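PDB 2PAJ: putative cytosine/guanine deaminase from Unidentified, which catalyses the zinc-dependent hydrolytic deamination of 2-amino-4-hydroxypteridines such as isoxanthopterin, releasing ammonium, as a member of the amidohydrolase superfamily. Local coordinates for residues P10-T22 with S32-D44. Numbering follows the deposited sequence.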
ATOM      1  N   PRO A  10      -0.264 -25.983 -13.656  1.00 78.14           N
ATOM      2  CA  PRO A  10      -0.384 -24.637 -13.037  1.00 76.92           C
ATOM      3  C   PRO A  10      -1.847 -24.193 -12.997  1.00 74.92           C
ATOM      4  O   PRO A  10      -2.235 -23.193 -13.627  1.00 74.51           O
ATOM      5  CB  PRO A  10       0.448 -23.664 -13.876  1.00 77.82           C
ATOM      6  CG  PRO A  10       1.439 -24.629 -14.579  1.00 79.38           C
ATOM      7  CD  PRO A  10       0.588 -25.902 -14.858  1.00 79.90           C
ATOM      8  N   SER A  11      -2.658 -24.971 -12.282  1.00 71.85           N
ATOM      9  CA  SER A  11      -4.075 -24.664 -12.113  1.00 68.32           C
ATOM     10  C   SER A  11      -4.454 -24.918 -10.667  1.00 65.73           C
ATOM     11  O   SER A  11      -3.941 -25.831 -10.022  1.00 65.69           O
ATOM     12  CB  SER A  11      -4.942 -25.527 -13.019  1.00 67.44           C
ATOM     13  OG  SER A  11      -6.279 -25.067 -12.990  1.00 66.19           O
ATOM     14  N   THR A  12      -5.354 -24.108 -10.145  1.00 63.12           N
ATOM     15  CA  THR A  12      -5.742 -24.293  -8.766  1.00 61.73           C
ATOM     16  C   THR A  12      -7.216 -24.018  -8.557  1.00 60.29           C
ATOM     17  O   THR A  12      -7.797 -23.159  -9.213  1.00 59.95           O
ATOM     18  CB  THR A  12      -4.911 -23.389  -7.862  1.00 61.98           C
ATOM     19  OG1 THR A  12      -3.532 -23.759  -7.983  1.00 61.23           O
ATOM     20  CG2 THR A  12      -5.364 -23.515  -6.420  1.00 61.73           C
ATOM     21  N   LEU A  13      -7.822 -24.758  -7.641  1.00 59.02           N
ATOM     22  CA  LEU A  13      -9.230 -24.574  -7.366  1.00 57.74           C
ATOM     23  C   LEU A  13      -9.481 -24.351  -5.886  1.00 57.50           C
ATOM     24  O   LEU A  13      -9.240 -25.221  -5.058  1.00 56.69           O
ATOM     25  CB  LEU A  13     -10.026 -25.786  -7.853  1.00 57.23           C
ATOM     26  CG  LEU A  13     -11.554 -25.686  -7.901  1.00 57.47           C
ATOM     27  CD1 LEU A  13     -11.969 -24.799  -9.052  1.00 55.68           C
ATOM     28  CD2 LEU A  13     -12.159 -27.071  -8.066  1.00 57.76           C
ATOM     29  N   ILE A  14      -9.940 -23.152  -5.565  1.00 58.07           N
ATOM     30  CA  ILE A  14     -10.285 -22.808  -4.198  1.00 59.07           C
ATOM     31  C   ILE A  14     -11.751 -23.227  -4.144  1.00 58.23           C
ATOM     32  O   ILE A  14     -12.572 -22.742  -4.928  1.00 57.36           O
ATOM     33  CB  ILE A  14     -10.134 -21.289  -3.967  1.00 60.96           C
ATOM     34  CG1 ILE A  14      -8.692 -20.861  -4.267  1.00 60.65           C
ATOM     35  CG2 ILE A  14     -10.497 -20.929  -2.538  1.00 61.05           C
ATOM     36  CD1 ILE A  14      -8.473 -19.367  -4.192  1.00 60.89           C
ATOM     37  N   ARG A  15     -12.076 -24.152  -3.249  1.00 58.04           N
ATOM     38  CA  ARG A  15     -13.442 -24.643  -3.181  1.00 57.62           C
ATOM     39  C   ARG A  15     -14.203 -24.375  -1.899  1.00 56.11           C
ATOM     40  O   ARG A  15     -13.627 -24.268  -0.811  1.00 55.26           O
ATOM     41  CB  ARG A  15     -13.486 -26.158  -3.398  1.00 58.72           C
ATOM     42  CG  ARG A  15     -12.506 -26.724  -4.395  1.00 62.15           C
ATOM     43  CD  ARG A  15     -12.711 -28.230  -4.469  1.00 65.37           C
ATOM     44  NE  ARG A  15     -14.061 -28.564  -4.939  1.00 67.77           N
ATOM     45  CZ  ARG A  15     -14.641 -29.755  -4.791  1.00 67.77           C
ATOM     46  NH1 ARG A  15     -13.997 -30.746  -4.176  1.00 67.18           N
ATOM     47  NH2 ARG A  15     -15.863 -29.959  -5.272  1.00 66.42           N
ATOM     48  N   ASN A  16     -15.519 -24.283  -2.068  1.00 54.54           N
ATOM     49  CA  ASN A  16     -16.467 -24.129  -0.976  1.00 52.35           C
ATOM     50  C   ASN A  16     -16.274 -22.950  -0.035  1.00 51.97           C
ATOM     51  O   ASN A  16     -16.242 -23.120   1.180  1.00 52.14           O
ATOM     52  CB  ASN A  16     -16.473 -25.440  -0.191  1.00 51.45           C
ATOM     53  CG  ASN A  16     -17.692 -25.600   0.655  1.00 51.93           C
ATOM     54  OD1 ASN A  16     -18.812 -25.433   0.178  1.00 50.94           O
ATOM     55  ND2 ASN A  16     -17.492 -25.940   1.921  1.00 50.98           N
ATOM     56  N   ALA A  17     -16.163 -21.751  -0.592  1.00 52.41           N
ATOM     57  CA  ALA A  17     -15.974 -20.555   0.228  1.00 51.70           C
ATOM     58  C   ALA A  17     -17.296 -20.148   0.888  1.00 51.75           C
ATOM     59  O   ALA A  17     -18.368 -20.261   0.280  1.00 53.44           O
ATOM     60  CB  ALA A  17     -15.447 -19.419  -0.624  1.00 49.11           C
ATOM     61  N   ALA A  18     -17.219 -19.680   2.130  1.00 49.43           N
ATOM     62  CA  ALA A  18     -18.400 -19.258   2.864  1.00 46.71           C
ATOM     63  C   ALA A  18     -18.894 -17.914   2.339  1.00 47.31           C
ATOM     64  O   ALA A  18     -20.077 -17.601   2.427  1.00 47.98           O
ATOM     65  CB  ALA A  18     -18.077 -19.160   4.345  1.00 45.36           C
ATOM     66  N   ALA A  19     -17.977 -17.123   1.789  1.00 47.76           N
ATOM     67  CA  ALA A  19     -18.307 -15.809   1.248  1.00 48.33           C
ATOM     68  C   ALA A  19     -17.210 -15.298   0.314  1.00 49.28           C
ATOM     69  O   ALA A  19     -16.029 -15.612   0.494  1.00 48.80           O
ATOM     70  CB  ALA A  19     -18.526 -14.824   2.378  1.00 46.60           C
ATOM     71  N   ILE A  20     -17.611 -14.501  -0.676  1.00 49.11           N
ATOM     72  CA  ILE A  20     -16.683 -13.934  -1.651  1.00 48.34           C
ATOM     73  C   ILE A  20     -16.932 -12.450  -1.927  1.00 48.09           C
ATOM     74  O   ILE A  20     -17.875 -12.094  -2.629  1.00 47.78           O
ATOM     75  CB  ILE A  20     -16.775 -14.666  -3.011  1.00 49.61           C
ATOM     76  CG1 ILE A  20     -16.596 -16.176  -2.827  1.00 51.17           C
ATOM     77  CG2 ILE A  20     -15.698 -14.142  -3.942  1.00 49.23           C
ATOM     78  CD1 ILE A  20     -16.759 -16.992  -4.108  1.00 48.17           C
ATOM     79  N   MET A  21     -16.090 -11.583  -1.379  1.00 48.38           N
ATOM     80  CA  MET A  21     -16.231 -10.149  -1.631  1.00 48.62           C
ATOM     81  C   MET A  21     -15.389  -9.795  -2.872  1.00 49.73           C
ATOM     82  O   MET A  21     -14.215 -10.139  -2.963  1.00 48.27           O
ATOM     83  CB  MET A  21     -15.782  -9.346  -0.410  1.00 47.73           C
ATOM     84  CG  MET A  21     -16.527  -9.685   0.891  1.00 47.57           C
ATOM     85  SD  MET A  21     -18.342  -9.759   0.800  1.00 44.07           S
ATOM     86  CE  MET A  21     -18.777  -8.052   0.770  1.00 44.74           C
ATOM     87  N   THR A  22     -16.009  -9.112  -3.827  1.00 51.68           N
ATOM     88  CA  THR A  22     -15.362  -8.762  -5.082  1.00 53.32           C
ATOM     89  C   THR A  22     -14.509  -7.513  -5.107  1.00 53.28           C
ATOM     90  O   THR A  22     -13.660  -7.357  -5.984  1.00 54.09           O
ATOM     91  CB  THR A  22     -16.392  -8.574  -6.182  1.00 55.51           C
ATOM     92  OG1 THR A  22     -17.395  -9.584  -6.070  1.00 57.73           O
ATOM     93  CG2 THR A  22     -15.718  -8.693  -7.555  1.00 59.96           C
ATOM     94  N   SER A  32     -20.381  -6.036  -5.338  1.00 57.35           N
ATOM     95  CA  SER A  32     -19.371  -6.038  -4.281  1.00 56.87           C
ATOM     96  C   SER A  32     -19.201  -7.402  -3.640  1.00 56.61           C
ATOM     97  O   SER A  32     -18.174  -7.700  -3.034  1.00 56.19           O
ATOM     98  CB  SER A  32     -19.721  -5.007  -3.198  1.00 57.06           C
ATOM     99  OG  SER A  32     -20.828  -5.419  -2.414  1.00 56.63           O
ATOM    100  N   ARG A  33     -20.232  -8.221  -3.758  1.00 56.65           N
ATOM    101  CA  ARG A  33     -20.204  -9.560  -3.206  1.00 56.29           C
ATOM    102  C   ARG A  33     -20.786 -10.452  -4.279  1.00 57.99           C
ATOM    103  O   ARG A  33     -21.808 -10.129  -4.887  1.00 58.60           O
ATOM    104  CB  ARG A  33     -21.068  -9.641  -1.955  1.00 54.21           C
ATOM    105  CG  ARG A  33     -20.987 -10.963  -1.236  1.00 52.74           C
ATOM    106  CD  ARG A  33     -22.092 -11.062  -0.215  1.00 53.18           C
ATOM    107  NE  ARG A  33     -21.913 -12.179   0.703  1.00 52.69           N
ATOM    108  CZ  ARG A  33     -21.860 -12.048   2.021  1.00 53.26           C
ATOM    109  NH1 ARG A  33     -21.971 -10.846   2.583  1.00 51.15           N
ATOM    110  NH2 ARG A  33     -21.701 -13.122   2.777  1.00 53.48           N
ATOM    111  N   VAL A  34     -20.136 -11.571  -4.537  1.00 60.20           N
ATOM    112  CA  VAL A  34     -20.657 -12.459  -5.547  1.00 62.90           C
ATOM    113  C   VAL A  34     -21.071 -13.767  -4.919  1.00 64.81           C
ATOM    114  O   VAL A  34     -20.245 -14.618  -4.605  1.00 64.22           O
ATOM    115  CB  VAL A  34     -19.628 -12.736  -6.652  1.00 61.95           C
ATOM    116  CG1 VAL A  34     -18.367 -13.306  -6.058  1.00 61.88           C
ATOM    117  CG2 VAL A  34     -20.201 -13.705  -7.658  1.00 64.14           C
ATOM    118  N   PRO A  35     -22.367 -13.918  -4.650  1.00 68.60           N
ATOM    119  CA  PRO A  35     -22.672 -15.224  -4.061  1.00 69.14           C
ATOM    120  C   PRO A  35     -22.339 -16.264  -5.140  1.00 66.51           C
ATOM    121  O   PRO A  35     -23.005 -16.339  -6.181  1.00 63.33           O
ATOM    122  CB  PRO A  35     -24.170 -15.109  -3.725  1.00 70.72           C
ATOM    123  CG  PRO A  35     -24.277 -13.633  -3.305  1.00 70.44           C
ATOM    124  CD  PRO A  35     -23.451 -12.942  -4.395  1.00 70.26           C
ATOM    125  N   GLY A  36     -21.259 -16.999  -4.888  1.00 64.60           N
ATOM    126  CA  GLY A  36     -20.764 -18.028  -5.793  1.00 66.12           C
ATOM    127  C   GLY A  36     -19.915 -18.844  -4.859  1.00 66.08           C
ATOM    128  O   GLY A  36     -19.640 -18.336  -3.771  1.00 69.56           O
ATOM    129  N   PRO A  37     -19.495 -20.079  -5.188  1.00 63.85           N
ATOM    130  CA  PRO A  37     -18.685 -20.731  -4.148  1.00 61.78           C
ATOM    131  C   PRO A  37     -17.215 -21.068  -4.424  1.00 60.96           C
ATOM    132  O   PRO A  37     -16.385 -20.941  -3.526  1.00 60.15           O
ATOM    133  CB  PRO A  37     -19.499 -21.975  -3.822  1.00 59.53           C
ATOM    134  CG  PRO A  37     -19.947 -22.393  -5.177  1.00 62.31           C
ATOM    135  CD  PRO A  37     -20.285 -21.081  -5.922  1.00 62.80           C
ATOM    136  N   ASP A  38     -16.883 -21.511  -5.635  1.00 60.84           N
ATOM    137  CA  ASP A  38     -15.489 -21.865  -5.928  1.00 59.90           C
ATOM    138  C   ASP A  38     -14.808 -20.864  -6.846  1.00 58.86           C
ATOM    139  O   ASP A  38     -15.465 -20.010  -7.447  1.00 57.30           O
ATOM    140  CB  ASP A  38     -15.386 -23.258  -6.577  1.00 60.82           C
ATOM    141  CG  ASP A  38     -16.236 -24.302  -5.877  1.00 61.93           C
ATOM    142  OD1 ASP A  38     -17.267 -24.702  -6.461  1.00 61.28           O
ATOM    143  OD2 ASP A  38     -15.878 -24.717  -4.749  1.00 61.35           O
ATOM    144  N   ILE A  39     -13.483 -20.984  -6.948  1.00 58.29           N
ATOM    145  CA  ILE A  39     -12.680 -20.115  -7.806  1.00 57.94           C
ATOM    146  C   ILE A  39     -11.512 -20.860  -8.444  1.00 57.94           C
ATOM    147  O   ILE A  39     -10.688 -21.455  -7.748  1.00 56.57           O
ATOM    148  CB  ILE A  39     -12.106 -18.924  -7.031  1.00 58.19           C
ATOM    149  CG1 ILE A  39     -13.240 -18.128  -6.377  1.00 58.50           C
ATOM    150  CG2 ILE A  39     -11.302 -18.030  -7.978  1.00 56.51           C
ATOM    151  CD1 ILE A  39     -12.767 -16.998  -5.504  1.00 59.13           C
ATOM    152  N   ARG A  40     -11.452 -20.821  -9.774  1.00 58.28           N
ATOM    153  CA  ARG A  40     -10.378 -21.480 -10.515  1.00 58.90           C
ATOM    154  C   ARG A  40      -9.315 -20.475 -10.955  1.00 58.93           C
ATOM    155  O   ARG A  40      -9.622 -19.399 -11.455  1.00 58.81           O
ATOM    156  CB  ARG A  40     -10.936 -22.219 -11.741  1.00 58.83           C
ATOM    157  CG  ARG A  40      -9.864 -22.810 -12.647  1.00 58.70           C
ATOM    158  CD  ARG A  40     -10.388 -23.888 -13.598  1.00 60.39           C
ATOM    159  NE  ARG A  40     -10.362 -25.214 -12.981  1.00 61.18           N
ATOM    160  CZ  ARG A  40     -11.414 -25.787 -12.405  1.00 62.91           C
ATOM    161  NH1 ARG A  40     -12.573 -25.145 -12.376  1.00 63.25           N
ATOM    162  NH2 ARG A  40     -11.306 -26.995 -11.855  1.00 61.74           N
ATOM    163  N   ILE A  41      -8.057 -20.835 -10.757  1.00 59.26           N
ATOM    164  CA  ILE A  41      -6.951 -19.974 -11.131  1.00 59.37           C
ATOM    165  C   ILE A  41      -6.022 -20.703 -12.096  1.00 59.94           C
ATOM    166  O   ILE A  41      -5.582 -21.825 -11.823  1.00 59.60           O
ATOM    167  CB  ILE A  41      -6.117 -19.568  -9.886  1.00 58.80           C
ATOM    168  CG1 ILE A  41      -6.976 -18.753  -8.918  1.00 57.28           C
ATOM    169  CG2 ILE A  41      -4.864 -18.794 -10.317  1.00 57.95           C
ATOM    170  CD1 ILE A  41      -6.313 -18.514  -7.564  1.00 52.66           C
ATOM    171  N   VAL A  42      -5.744 -20.075 -13.234  1.00 59.42           N
ATOM    172  CA  VAL A  42      -4.812 -20.659 -14.194  1.00 60.36           C
ATOM    173  C   VAL A  42      -3.685 -19.654 -14.391  1.00 58.92           C
ATOM    174  O   VAL A  42      -3.878 -18.577 -14.956  1.00 57.72           O
ATOM    175  CB  VAL A  42      -5.481 -20.997 -15.554  1.00 60.20           C
ATOM    176  CG1 VAL A  42      -6.182 -19.766 -16.122  1.00 62.89           C
ATOM    177  CG2 VAL A  42      -4.423 -21.524 -16.519  1.00 58.46           C
ATOM    178  N   GLY A  43      -2.510 -20.009 -13.892  1.00 58.25           N
ATOM    179  CA  GLY A  43      -1.386 -19.110 -14.003  1.00 58.62           C
ATOM    180  C   GLY A  43      -1.529 -17.988 -12.999  1.00 59.14           C
ATOM    181  O   GLY A  43      -1.639 -18.218 -11.790  1.00 59.13           O
ATOM    182  N   ASP A  44      -1.549 -16.764 -13.507  1.00 58.88           N
ATOM    183  CA  ASP A  44      -1.657 -15.585 -12.668  1.00 59.00           C
ATOM    184  C   ASP A  44      -3.039 -14.961 -12.802  1.00 57.46           C
ATOM    185  O   ASP A  44      -3.262 -13.839 -12.354  1.00 57.42           O
ATOM    186  CB  ASP A  44      -0.615 -14.547 -13.098  1.00 60.89           C
ATOM    187  CG  ASP A  44      -1.043 -13.780 -14.359  1.00 63.71           C
ATOM    188  OD1 ASP A  44      -1.015 -12.524 -14.335  1.00 65.24           O
ATOM    189  OD2 ASP A  44      -1.417 -14.430 -15.367  1.00 64.32           O
TER
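Thr12 and Ile14 pair with Ile41 and Ile39 as antiparallel hydrogen-bonded pairs, each joined by two backbone hydrogen bonds; Thr12 N to Ile41 O and Ile41 N to Thr12 O are both 2.8 Å. Single hydrogen bonds follow at either side of these pairs, Gly43 N to Pro10 O (3.2 Å) and Ala17 N to Pro37 O. A separate single bridge joins Met21 and Arg33, flanked by the hydrogen bonds Val34 N to Ile20 O (3.0 Å) and Thr22 N to Ser32 O. Ile14 CD1 meets Ile41 CD1 at 4.1 Å, while Ile20 CG2 packs on Val34 CG1 at 3.5 Å. With CG1 anti to the carbonyl carbon (chi1 -54°) and the chain extended, Ile20 CD1 lies by Gly36 O and 4.2 Å from Ile39 CD1. Leu13 CD1 sits over one face of the Arg40 guanidinium, toward its rim; Arg40 NE is salt-bridged to Glu58, which is also hydrogen-bonded to Ser11 OG. Met21 lays SD against Arg33 CG (3.5 Å); Arg33 NH1 is salt-bridged to Asp429. In the small beta domain beside the TIM barrel, strand 11-15 runs between 39-42 and 59-62, and Ile14 and Ile39 rest on Ile68 of strand 67-73, to which strand 19-20 runs parallel.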